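Local coordinates for tudor domain-containing protein 1 (Homo sapiens, PDB 5M9N) that probably helps silence transposable elements in the male germline through the piRNA pathway, binding arginine-methylated partners such as Piwi proteins through its Tudor domains, at residues A[99-103]-A[115-120]; A[90-94]-A[122-126]. All blocks are in the same frame, centred on the assembly; numbering follows the deposited sequence.

Contacts 1 and 2 draw on the same five-stranded antiparallel sheet and its loops, in the protein's second Tudor domain, crystallised in extended form. Their centres are about 7 Å apart. Contact 1 (99-103 with 115-120) is nested in the loop that contact 2 (90-94 with 122-126) closes. Tyr117 of contact 1 joins them: its OH approaches Glu124 OE2, a probable hydrogen bond modelled implausibly short at 2.3 Å, and its N lies 2.8 Å from Asn122 O. The two contacts together line the peptide pocket: Tyr100, Tyr117, Tyr120, Phe93 and Asn122 pack on the modified side chain. The four rings are consistent with the aromatic cage by which such Tudor domains bind methylated arginine.

Contact 1: A[99-103]-A[115-120]; sequences WYRAS and VGYVDY
Tyr100 presents its ring edge to the face of Tyr120 in an offset T-shaped pair, planes at 90° and CD1 of Tyr100 3.5 Å from CE1 of Tyr120. CD1 of Tyr117 meets CB of Tyr100 at 3.6 Å; the two rings are steeply inclined, with planes at 80°. The three tyrosines form an aromatic cluster that packs on the modified side chain of the bound peptide. The Tyr100 hydroxyl bonds to Asp96, which should limit how this ring tilts.

Arg101 grips Asp119 side-on. Its NE donates to OD2 of Asp119 and its NH2 to OD1, both at 2.9 Å and both onto syn lone pairs. The two flat groups are nearly coplanar. A bend at chi3 of Arg101 (-54°) turns the guanidinium along the carboxylate. Asp119 OD1 also accepts from Gln144 N, and Arg101 NH1 reaches the carbonyls of Leu138 and Leu141. One water links Arg101 N to Asp119 OD2, and another links Arg101 O to Asp119 N.

Ser103 and Gly116 form a hydrogen-bonded antiparallel pair (Ser103 N to Gly116 O, 2.9 Å). The contact belongs to the hairpin of strands 99-109 and 112-117. Helix 58-73 touches Tyr100, Arg101, Asp119 and Tyr120, while strand 88-92 flanks strand 99-109.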
# COMPACT_ATOMS: atom_id res chain seq x y z
N TRP A 99 12.64 3.06 8.69
CA TRP A 99 11.64 2.33 9.41
C TRP A 99 10.23 2.69 8.87
O TRP A 99 9.92 3.85 8.66
CB TRP A 99 11.75 2.66 10.88
CG TRP A 99 12.97 1.97 11.49
CD1 TRP A 99 14.21 2.55 11.73
CD2 TRP A 99 13.09 0.62 11.92
NE1 TRP A 99 15.05 1.66 12.28
CE2 TRP A 99 14.41 0.46 12.42
CE3 TRP A 99 12.21 -0.47 11.96
CZ2 TRP A 99 14.87 -0.73 12.94
CZ3 TRP A 99 12.68 -1.68 12.46
CH2 TRP A 99 14.00 -1.80 12.97
N TYR A 100 9.43 1.66 8.66
CA TYR A 100 8.09 1.77 8.08
C TYR A 100 7.14 0.94 8.88
O TYR A 100 7.58 0.01 9.57
CB TYR A 100 8.14 1.33 6.61
CG TYR A 100 8.95 2.25 5.71
CD1 TYR A 100 8.40 3.35 5.09
CD2 TYR A 100 10.28 2.02 5.52
CE1 TYR A 100 9.21 4.24 4.32
CE2 TYR A 100 11.07 2.82 4.75
CZ TYR A 100 10.53 3.96 4.16
OH TYR A 100 11.39 4.66 3.40
N ARG A 101 5.84 1.20 8.74
CA ARG A 101 4.82 0.33 9.35
C ARG A 101 4.57 -0.90 8.48
O ARG A 101 4.54 -0.88 7.24
CB ARG A 101 3.57 1.12 9.65
CG ARG A 101 3.86 2.32 10.53
CD ARG A 101 2.64 3.01 11.00
NE ARG A 101 1.72 3.39 9.92
CZ ARG A 101 0.65 4.12 10.09
NH1 ARG A 101 0.31 4.58 11.28
NH2 ARG A 101 -0.12 4.40 9.08
N ALA A 102 4.49 -2.06 9.14
CA ALA A 102 4.45 -3.27 8.38
C ALA A 102 3.57 -4.33 9.06
O ALA A 102 3.55 -4.40 10.28
CB ALA A 102 5.82 -3.81 8.17
N SER A 103 2.82 -5.04 8.23
CA SER A 103 1.99 -6.19 8.66
C SER A 103 2.79 -7.46 8.54
O SER A 103 3.37 -7.71 7.53
CB SER A 103 0.80 -6.28 7.74
OG SER A 103 -0.10 -7.22 8.21
N VAL A 115 6.82 -9.43 5.13
CA VAL A 115 6.08 -8.30 5.66
C VAL A 115 5.50 -7.43 4.52
O VAL A 115 6.11 -7.35 3.48
CB VAL A 115 6.90 -7.40 6.61
CG1 VAL A 115 7.43 -8.18 7.84
CG2 VAL A 115 8.03 -6.64 5.89
N GLY A 116 4.32 -6.86 4.73
CA GLY A 116 3.71 -5.87 3.81
C GLY A 116 3.79 -4.47 4.37
O GLY A 116 3.46 -4.25 5.55
N TYR A 117 4.29 -3.53 3.57
CA TYR A 117 4.42 -2.14 4.03
C TYR A 117 3.09 -1.47 3.91
O TYR A 117 2.62 -1.20 2.78
CB TYR A 117 5.50 -1.41 3.27
CG TYR A 117 6.88 -1.95 3.58
CD1 TYR A 117 7.49 -1.67 4.78
CD2 TYR A 117 7.53 -2.83 2.71
CE1 TYR A 117 8.74 -2.17 5.08
CE2 TYR A 117 8.76 -3.33 3.01
CZ TYR A 117 9.37 -3.04 4.22
OH TYR A 117 10.64 -3.52 4.50
N VAL A 118 2.45 -1.25 5.04
CA VAL A 118 1.03 -0.91 5.01
C VAL A 118 0.74 0.54 4.51
O VAL A 118 -0.38 0.92 4.20
CB VAL A 118 0.38 -1.05 6.37
CG1 VAL A 118 0.31 -2.50 6.76
CG2 VAL A 118 1.05 -0.19 7.44
N ASP A 119 1.75 1.31 4.44
CA ASP A 119 1.59 2.71 3.92
C ASP A 119 2.00 2.88 2.49
O ASP A 119 1.81 4.02 1.90
CB ASP A 119 2.39 3.60 4.83
CG ASP A 119 1.78 3.71 6.18
OD1 ASP A 119 0.52 3.92 6.30
OD2 ASP A 119 2.59 3.67 7.12
N TYR A 120 2.49 1.80 1.87
CA TYR A 120 3.09 1.87 0.54
C TYR A 120 2.61 0.79 -0.37
O TYR A 120 2.48 1.04 -1.57
CB TYR A 120 4.66 1.89 0.56
CG TYR A 120 5.19 3.12 1.15
CD1 TYR A 120 5.27 3.27 2.52
CD2 TYR A 120 5.57 4.20 0.33
CE1 TYR A 120 5.69 4.42 3.10
CE2 TYR A 120 5.99 5.40 0.90
CZ TYR A 120 6.06 5.50 2.28
OH TYR A 120 6.42 6.62 2.95
O HOH W 1 5.29 3.34 7.19
O HOH W 2 4.51 0.99 5.37

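Contact 2: A[90-94]-A[122-126]; sequences CAQFS and NFEIL
Strands 90-92 and 123-126 run nearly perpendicular, at 82°, and their axes come no closer than 9.0 Å; the link is made mainly by side chains. Glu124 makes the main link to Ser94. Its OE2 accepts from Ser94 N at 3.1 Å and its OE1 from Ser94 OG at 2.6 Å, each through the syn lone pair. The Glu124 chain is extended beyond CG, with chi2 at -170°, which carries the carboxylate across to the turn after strand 88-92. OE2 probably also meets the Tyr117 hydroxyl. The two bonds from Ser94, one to each oxygen, should fix the rotation of the carboxylate.

Phe93 brings its ring edge to the same group, with CD1 3.1 Å from Glu124 OE2 and the planes 59° apart. The ring also meets the Asn122 amide, whose ND2 lies 3.6 Å from Phe93 CE1. Both pack on the peptide's modified side chain. Deeper in, Leu126 CD1 lies 3.9 Å from Ala91 CB.

The sheet, with strands 99-109 and 112-117 between the partners, curls as in the SH3-like barrel of Tudor domains and brings them together. Ala102 and Tyr117 there touch Ala91 and Leu126 respectively, and strand 131-132 flanks strand 88-92.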
# COMPACT_ATOMS: atom_id res chain seq x y z
N CYS A 90 7.14 -2.41 13.33
CA CYS A 90 8.07 -1.60 12.52
C CYS A 90 9.03 -2.55 11.82
O CYS A 90 9.43 -3.58 12.39
CB CYS A 90 8.83 -0.59 13.38
SG CYS A 90 7.80 0.39 14.48
N ALA A 91 9.28 -2.27 10.55
CA ALA A 91 10.19 -2.99 9.69
C ALA A 91 11.15 -2.00 9.03
O ALA A 91 10.70 -0.93 8.53
CB ALA A 91 9.42 -3.72 8.65
N GLN A 92 12.44 -2.34 8.99
CA GLN A 92 13.45 -1.50 8.35
C GLN A 92 13.66 -1.94 6.89
O GLN A 92 14.17 -3.04 6.61
CB GLN A 92 14.74 -1.64 9.16
CG GLN A 92 15.79 -0.64 8.89
CD GLN A 92 16.98 -0.82 9.81
OE1 GLN A 92 17.13 -1.84 10.52
NE2 GLN A 92 17.86 0.10 9.75
N PHE A 93 13.19 -1.12 5.98
CA PHE A 93 13.18 -1.40 4.54
C PHE A 93 14.57 -1.65 4.03
O PHE A 93 15.49 -0.96 4.42
CB PHE A 93 12.50 -0.19 3.83
CG PHE A 93 12.30 -0.33 2.34
CD1 PHE A 93 12.00 -1.56 1.75
CD2 PHE A 93 12.31 0.80 1.54
CE1 PHE A 93 11.78 -1.67 0.39
CE2 PHE A 93 12.10 0.71 0.18
CZ PHE A 93 11.83 -0.51 -0.40
N SER A 94 14.75 -2.69 3.21
CA SER A 94 16.09 -3.05 2.80
C SER A 94 16.78 -1.96 1.96
O SER A 94 17.98 -1.83 2.03
CB SER A 94 16.13 -4.33 2.00
OG SER A 94 15.25 -4.19 0.92
N ASN A 122 4.11 -2.31 -1.00
CA ASN A 122 5.10 -3.29 -1.35
C ASN A 122 5.31 -4.25 -0.16
O ASN A 122 4.68 -4.12 0.90
CB ASN A 122 6.40 -2.58 -1.82
CG ASN A 122 7.06 -1.78 -0.74
OD1 ASN A 122 6.42 -1.02 -0.05
ND2 ASN A 122 8.31 -2.05 -0.51
N PHE A 123 6.16 -5.24 -0.39
CA PHE A 123 6.41 -6.32 0.54
C PHE A 123 7.85 -6.82 0.38
O PHE A 123 8.47 -6.59 -0.63
CB PHE A 123 5.37 -7.41 0.37
CG PHE A 123 5.53 -8.20 -0.90
CD1 PHE A 123 6.51 -9.22 -0.99
CD2 PHE A 123 4.73 -7.93 -2.01
CE1 PHE A 123 6.74 -9.88 -2.17
CE2 PHE A 123 4.94 -8.62 -3.20
CZ PHE A 123 5.91 -9.63 -3.26
N GLU A 124 8.40 -7.48 1.40
CA GLU A 124 9.66 -8.19 1.28
C GLU A 124 9.82 -9.19 2.44
O GLU A 124 9.00 -9.20 3.34
CB GLU A 124 10.88 -7.28 1.27
CG GLU A 124 11.10 -6.46 2.51
CD GLU A 124 12.22 -5.40 2.29
OE1 GLU A 124 13.10 -5.62 1.44
OE2 GLU A 124 12.22 -4.41 3.01
N ILE A 125 10.89 -9.96 2.38
CA ILE A 125 11.25 -10.87 3.46
C ILE A 125 12.44 -10.31 4.19
O ILE A 125 13.43 -9.97 3.58
CB ILE A 125 11.53 -12.28 2.91
CG1 ILE A 125 10.22 -12.85 2.39
CG2 ILE A 125 12.10 -13.20 4.00
CD1 ILE A 125 10.44 -14.06 1.50
N LEU A 126 12.30 -10.19 5.49
CA LEU A 126 13.28 -9.56 6.34
C LEU A 126 13.69 -10.48 7.49
O LEU A 126 12.85 -11.14 8.09
CB LEU A 126 12.72 -8.29 6.94
CG LEU A 126 12.42 -7.16 5.95
CD1 LEU A 126 11.91 -5.95 6.71
CD2 LEU A 126 13.67 -6.78 5.19